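Local coordinates for protein peroxisomal acyl-coenzyme A oxidase 1 (Arabidopsis thaliana, PDB 1W07) that catalyses the FAD-dependent oxidation of long- and medium-chain acyl-CoAs to 2-trans-enoyl-CoAs in peroxisomal beta-oxidation, passing electrons to oxygen to form hydrogen peroxide, at residues Glu10-Phe16 against Arg597-Leu603; Asn554-Ile558 against Leu592-Val596. The protein carries 1 engineered substitution. All blocks are in the same frame, centred on the assembly; numbering follows the deposited sequence.

Contact 1 of 2, residues Glu10-Phe16 against Arg597-Leu603; sequences ERNKAEF and RPNAVAL
E10 reaches R597 with a side chain that packs on V601 before its carboxylate meets the arginine. Its CB lies 3.8 Å from V601 CG2 and CG stays near the same methyl, so the aliphatic half is buried against a branched apolar residue. A bend at chi2 (-58°) then turns the carboxylate to the end of the guanidinium: R597 NH1 donates to E10 OE1 at 2.9 Å and R597 NH2 to E10 OE2 at 3.1 Å. Both bonds are nearly straight and use the syn sides, though the two planes are twisted 32° apart. K13, its chain extended beyond CG, donates from NZ to E10 OE2 at 2.9 Å, a second salt bridge, from the face opposite R597 NH2. D326 takes R597 NE, and a water links E10 OE1 to V601 N. With E10 replaced by an alanine, K13 and R597 would probably be left as close like charges without the carboxylate they share. Farther along, N599 pairs with E15 twice: its OD1 accepts from E15 N at 2.8 Å, while ND2 donates to E15 OE1 at 3.1 Å from above the carboxylate plane. Small side chains suit the tight middle, where A14 CB sits 3.6 Å from A602 CB; F16 CZ packs on A602 and on L603 CD2, 3.6 Å away. This is a partly buried salt-bridge network, E10 at its centre, beside an apolar patch, joining the N-terminal segment to the C-terminal helical region.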
# COMPACT_ATOMS: atom_id res chain seq x y z
N GLU B 10 -7.10 28.74 7.66
CA GLU B 10 -7.42 27.88 6.52
C GLU B 10 -8.94 27.82 6.33
O GLU B 10 -9.45 27.91 5.22
CB GLU B 10 -6.87 26.46 6.73
CG GLU B 10 -5.38 26.34 6.47
CD GLU B 10 -5.01 26.76 5.05
OE1 GLU B 10 -5.78 26.45 4.13
OE2 GLU B 10 -3.95 27.40 4.86
N ARG B 11 -9.65 27.66 7.44
CA ARG B 11 -11.10 27.59 7.40
C ARG B 11 -11.71 28.92 6.94
O ARG B 11 -12.82 28.94 6.38
CB ARG B 11 -11.64 27.16 8.76
CG ARG B 11 -11.06 25.81 9.22
CD ARG B 11 -11.90 25.06 10.27
NE ARG B 11 -11.55 23.63 10.26
CZ ARG B 11 -10.67 23.04 11.06
NH1 ARG B 11 -10.03 23.73 12.00
NH2 ARG B 11 -10.39 21.76 10.88
N ASN B 12 -11.01 30.02 7.16
CA ASN B 12 -11.52 31.31 6.74
C ASN B 12 -11.27 31.53 5.25
O ASN B 12 -11.82 32.44 4.66
CB ASN B 12 -10.91 32.46 7.56
CG ASN B 12 -11.48 32.55 8.96
OD1 ASN B 12 -12.60 32.10 9.21
ND2 ASN B 12 -10.73 33.14 9.87
N LYS B 13 -10.44 30.68 4.65
CA LYS B 13 -10.17 30.81 3.22
C LYS B 13 -11.29 30.20 2.38
O LYS B 13 -11.37 30.43 1.18
CB LYS B 13 -8.87 30.13 2.84
CG LYS B 13 -7.63 30.86 3.31
CD LYS B 13 -6.41 30.05 2.96
CE LYS B 13 -5.13 30.66 3.51
NZ LYS B 13 -3.95 29.77 3.27
N ALA B 14 -12.15 29.41 3.03
CA ALA B 14 -13.25 28.74 2.33
C ALA B 14 -14.09 29.71 1.52
O ALA B 14 -14.43 30.79 2.00
CB ALA B 14 -14.14 28.00 3.34
N GLU B 15 -14.41 29.32 0.29
CA GLU B 15 -15.23 30.13 -0.61
C GLU B 15 -16.61 29.51 -0.76
O GLU B 15 -17.28 29.71 -1.77
CB GLU B 15 -14.54 30.25 -1.97
CG GLU B 15 -13.16 30.89 -1.87
CD GLU B 15 -12.38 30.82 -3.15
OE1 GLU B 15 -12.51 29.81 -3.87
OE2 GLU B 15 -11.62 31.77 -3.43
N PHE B 16 -17.03 28.76 0.25
CA PHE B 16 -18.35 28.12 0.24
C PHE B 16 -18.70 27.84 1.70
O PHE B 16 -17.80 27.77 2.54
CB PHE B 16 -18.29 26.82 -0.58
CG PHE B 16 -17.52 25.72 0.10
CD1 PHE B 16 -18.20 24.71 0.78
CD2 PHE B 16 -16.13 25.70 0.09
CE1 PHE B 16 -17.49 23.71 1.46
CE2 PHE B 16 -15.42 24.70 0.76
CZ PHE B 16 -16.11 23.71 1.45
N ARG B 597 -7.34 24.69 -3.69
CA ARG B 597 -6.40 24.91 -2.58
C ARG B 597 -6.94 25.63 -1.35
O ARG B 597 -6.82 25.13 -0.23
CB ARG B 597 -5.16 25.65 -3.09
CG ARG B 597 -4.27 26.29 -1.99
CD ARG B 597 -3.71 25.26 -1.03
NE ARG B 597 -2.95 25.91 0.04
CZ ARG B 597 -3.45 26.25 1.22
NH1 ARG B 597 -4.73 25.99 1.51
NH2 ARG B 597 -2.68 26.83 2.12
N PRO B 598 -7.55 26.82 -1.54
CA PRO B 598 -8.08 27.56 -0.40
C PRO B 598 -9.31 26.92 0.23
O PRO B 598 -9.67 27.20 1.38
CB PRO B 598 -8.34 28.95 -0.98
CG PRO B 598 -8.71 28.66 -2.41
CD PRO B 598 -7.71 27.59 -2.79
N ASN B 599 -9.94 26.02 -0.53
CA ASN B 599 -11.13 25.32 -0.07
C ASN B 599 -10.84 23.95 0.52
O ASN B 599 -11.73 23.35 1.11
CB ASN B 599 -12.11 25.16 -1.23
CG ASN B 599 -12.60 26.48 -1.74
OD1 ASN B 599 -13.43 27.13 -1.11
ND2 ASN B 599 -12.07 26.91 -2.88
N ALA B 600 -9.61 23.46 0.38
CA ALA B 600 -9.23 22.11 0.82
C ALA B 600 -9.65 21.72 2.23
O ALA B 600 -10.41 20.76 2.40
CB ALA B 600 -7.71 21.88 0.66
N VAL B 601 -9.16 22.43 3.23
CA VAL B 601 -9.49 22.09 4.59
C VAL B 601 -11.00 22.06 4.84
O VAL B 601 -11.49 21.13 5.47
CB VAL B 601 -8.82 23.05 5.58
CG1 VAL B 601 -9.34 22.78 7.01
CG2 VAL B 601 -7.30 22.87 5.49
N ALA B 602 -11.72 23.06 4.35
CA ALA B 602 -13.17 23.11 4.52
C ALA B 602 -13.82 21.93 3.80
O ALA B 602 -14.82 21.37 4.28
CB ALA B 602 -13.73 24.44 4.00
N LEU B 603 -13.28 21.54 2.65
CA LEU B 603 -13.87 20.41 1.92
C LEU B 603 -13.78 19.09 2.71
O LEU B 603 -14.62 18.20 2.52
CB LEU B 603 -13.18 20.26 0.56
CG LEU B 603 -13.55 21.33 -0.47
CD1 LEU B 603 -12.68 21.20 -1.71
CD2 LEU B 603 -15.02 21.18 -0.82
O HOH W 1 -10.77 25.91 3.54
O HOH W 2 -7.73 25.09 2.90

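Contact 2 of 2, residues Asn554-Ile558 against Leu592-Val596; sequences NLCYI and LYTQV
I558 and L592 lie alongside each other, their side chains pointing opposite ways, with I558 CG1 3.6 Å from L592 CB. Beyond that point I558 CD1 reaches V596 CG2 at 3.6 Å, and I558 CG2 comes to the edge of the Y593 ring, 4.0 Å from CE1. A long, branched isoleucine suits this place because its two arms serve different neighbours. V596 holds CG2 anti to its carbonyl carbon, which directs that methyl between I558 CD1 and N554 CB, the latter 3.7 Å away. L592 divides its fork: CD1 packs on Y557 CB at 3.9 Å and CD2 lies beside N554 OD1. N554 thus offers its CB to the apolar seam while its amide lies toward the more accessible margin, near Q595 and turned almost perpendicular to that residue's amide. The next shell holds the polar ends of Y593, whose OH is hydrogen-bonded to N332, and Q595, whose NE2 bonds to S591; N554 ND2 has a weak hydrogen bond to Q551. The two short segments run roughly antiparallel, at 147°, with axes 10.0 Å apart, a spacing filled by these side chains. Helix 328-363 borders this pair, touching L555, I558 and Y593, while helix 516-538 packs on L555, helix 480-503 on Y557, and E514 of the second subunit on T594.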
# COMPACT_ATOMS: atom_id res chain seq x y z
N ASN B 554 -15.67 21.97 -9.35
CA ASN B 554 -14.21 21.91 -9.39
C ASN B 554 -13.74 20.46 -9.22
O ASN B 554 -12.94 19.96 -10.00
CB ASN B 554 -13.58 22.77 -8.28
CG ASN B 554 -13.70 24.27 -8.53
OD1 ASN B 554 -13.71 24.73 -9.67
ND2 ASN B 554 -13.75 25.05 -7.45
N LEU B 555 -14.24 19.79 -8.18
CA LEU B 555 -13.85 18.41 -7.91
C LEU B 555 -14.28 17.48 -9.04
O LEU B 555 -13.52 16.59 -9.44
CB LEU B 555 -14.47 17.94 -6.58
CG LEU B 555 -14.03 18.69 -5.31
CD1 LEU B 555 -14.79 18.15 -4.09
CD2 LEU B 555 -12.51 18.54 -5.15
N CYS B 556 -15.48 17.69 -9.57
CA CYS B 556 -15.98 16.87 -10.67
C CYS B 556 -15.00 16.84 -11.82
O CYS B 556 -14.67 15.76 -12.32
CB CYS B 556 -17.33 17.38 -11.18
SG CYS B 556 -17.98 16.51 -12.64
N TYR B 557 -14.53 18.01 -12.26
CA TYR B 557 -13.62 18.04 -13.39
C TYR B 557 -12.18 17.69 -13.05
O TYR B 557 -11.41 17.31 -13.94
CB TYR B 557 -13.73 19.37 -14.14
CG TYR B 557 -15.06 19.48 -14.83
CD1 TYR B 557 -16.16 20.05 -14.18
CD2 TYR B 557 -15.27 18.90 -16.09
CE1 TYR B 557 -17.43 20.02 -14.76
CE2 TYR B 557 -16.54 18.87 -16.67
CZ TYR B 557 -17.61 19.42 -16.01
OH TYR B 557 -18.86 19.32 -16.57
N ILE B 558 -11.82 17.80 -11.77
CA ILE B 558 -10.49 17.40 -11.32
C ILE B 558 -10.45 15.87 -11.45
O ILE B 558 -9.47 15.31 -11.94
CB ILE B 558 -10.24 17.75 -9.82
CG1 ILE B 558 -9.83 19.22 -9.67
CG2 ILE B 558 -9.16 16.80 -9.23
CD1 ILE B 558 -9.63 19.66 -8.23
N LEU B 592 -7.47 24.14 -11.69
CA LEU B 592 -8.48 23.64 -10.74
C LEU B 592 -7.84 23.34 -9.38
O LEU B 592 -8.48 23.49 -8.34
CB LEU B 592 -9.17 22.38 -11.29
CG LEU B 592 -10.09 22.57 -12.50
CD1 LEU B 592 -10.54 21.23 -13.03
CD2 LEU B 592 -11.29 23.40 -12.12
N TYR B 593 -6.58 22.92 -9.38
CA TYR B 593 -5.91 22.66 -8.12
C TYR B 593 -5.79 23.98 -7.35
O TYR B 593 -6.15 24.07 -6.17
CB TYR B 593 -4.52 22.07 -8.36
CG TYR B 593 -4.50 20.64 -8.88
CD1 TYR B 593 -5.57 19.77 -8.67
CD2 TYR B 593 -3.38 20.13 -9.53
CE1 TYR B 593 -5.52 18.41 -9.09
CE2 TYR B 593 -3.31 18.79 -9.96
CZ TYR B 593 -4.38 17.94 -9.73
OH TYR B 593 -4.27 16.62 -10.13
N THR B 594 -5.29 25.01 -8.03
CA THR B 594 -5.13 26.34 -7.44
C THR B 594 -6.45 26.87 -6.91
O THR B 594 -6.49 27.56 -5.90
CB THR B 594 -4.56 27.31 -8.47
OG1 THR B 594 -3.27 26.86 -8.86
CG2 THR B 594 -4.46 28.75 -7.89
N GLN B 595 -7.55 26.54 -7.59
CA GLN B 595 -8.86 27.00 -7.14
C GLN B 595 -9.34 26.23 -5.92
O GLN B 595 -9.99 26.79 -5.03
CB GLN B 595 -9.88 26.86 -8.27
CG GLN B 595 -9.68 27.87 -9.38
CD GLN B 595 -10.52 27.59 -10.60
OE1 GLN B 595 -11.75 27.54 -10.52
NE2 GLN B 595 -9.87 27.40 -11.74
N VAL B 596 -9.02 24.94 -5.85
CA VAL B 596 -9.45 24.11 -4.73
C VAL B 596 -8.60 24.32 -3.49
O VAL B 596 -9.09 24.15 -2.37
CB VAL B 596 -9.45 22.62 -5.14
CG1 VAL B 596 -9.58 21.71 -3.90
CG2 VAL B 596 -10.60 22.38 -6.09

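Both contacts draw on the same run of chain: helix 579-596 supplies one side of contact 2, and the residues that follow it, leading into helix 600-605, supply one side of contact 1. Contact 2 is nested within the loop that contact 1 closes, and the two meet where L603 CD1 packs on V596 CG1. Their chemistry follows their place. Contact 2 is a buried pairing of helices within the C-terminal region, held almost wholly by apolar side chains. Contact 1 is partly buried and brings in the distant N-terminus, adding charged groups, hydrogen bonds of an asparagine amide and waters alongside an apolar patch. Helix 548-566 belongs to contact 2 and also touches contact 1, through Q551.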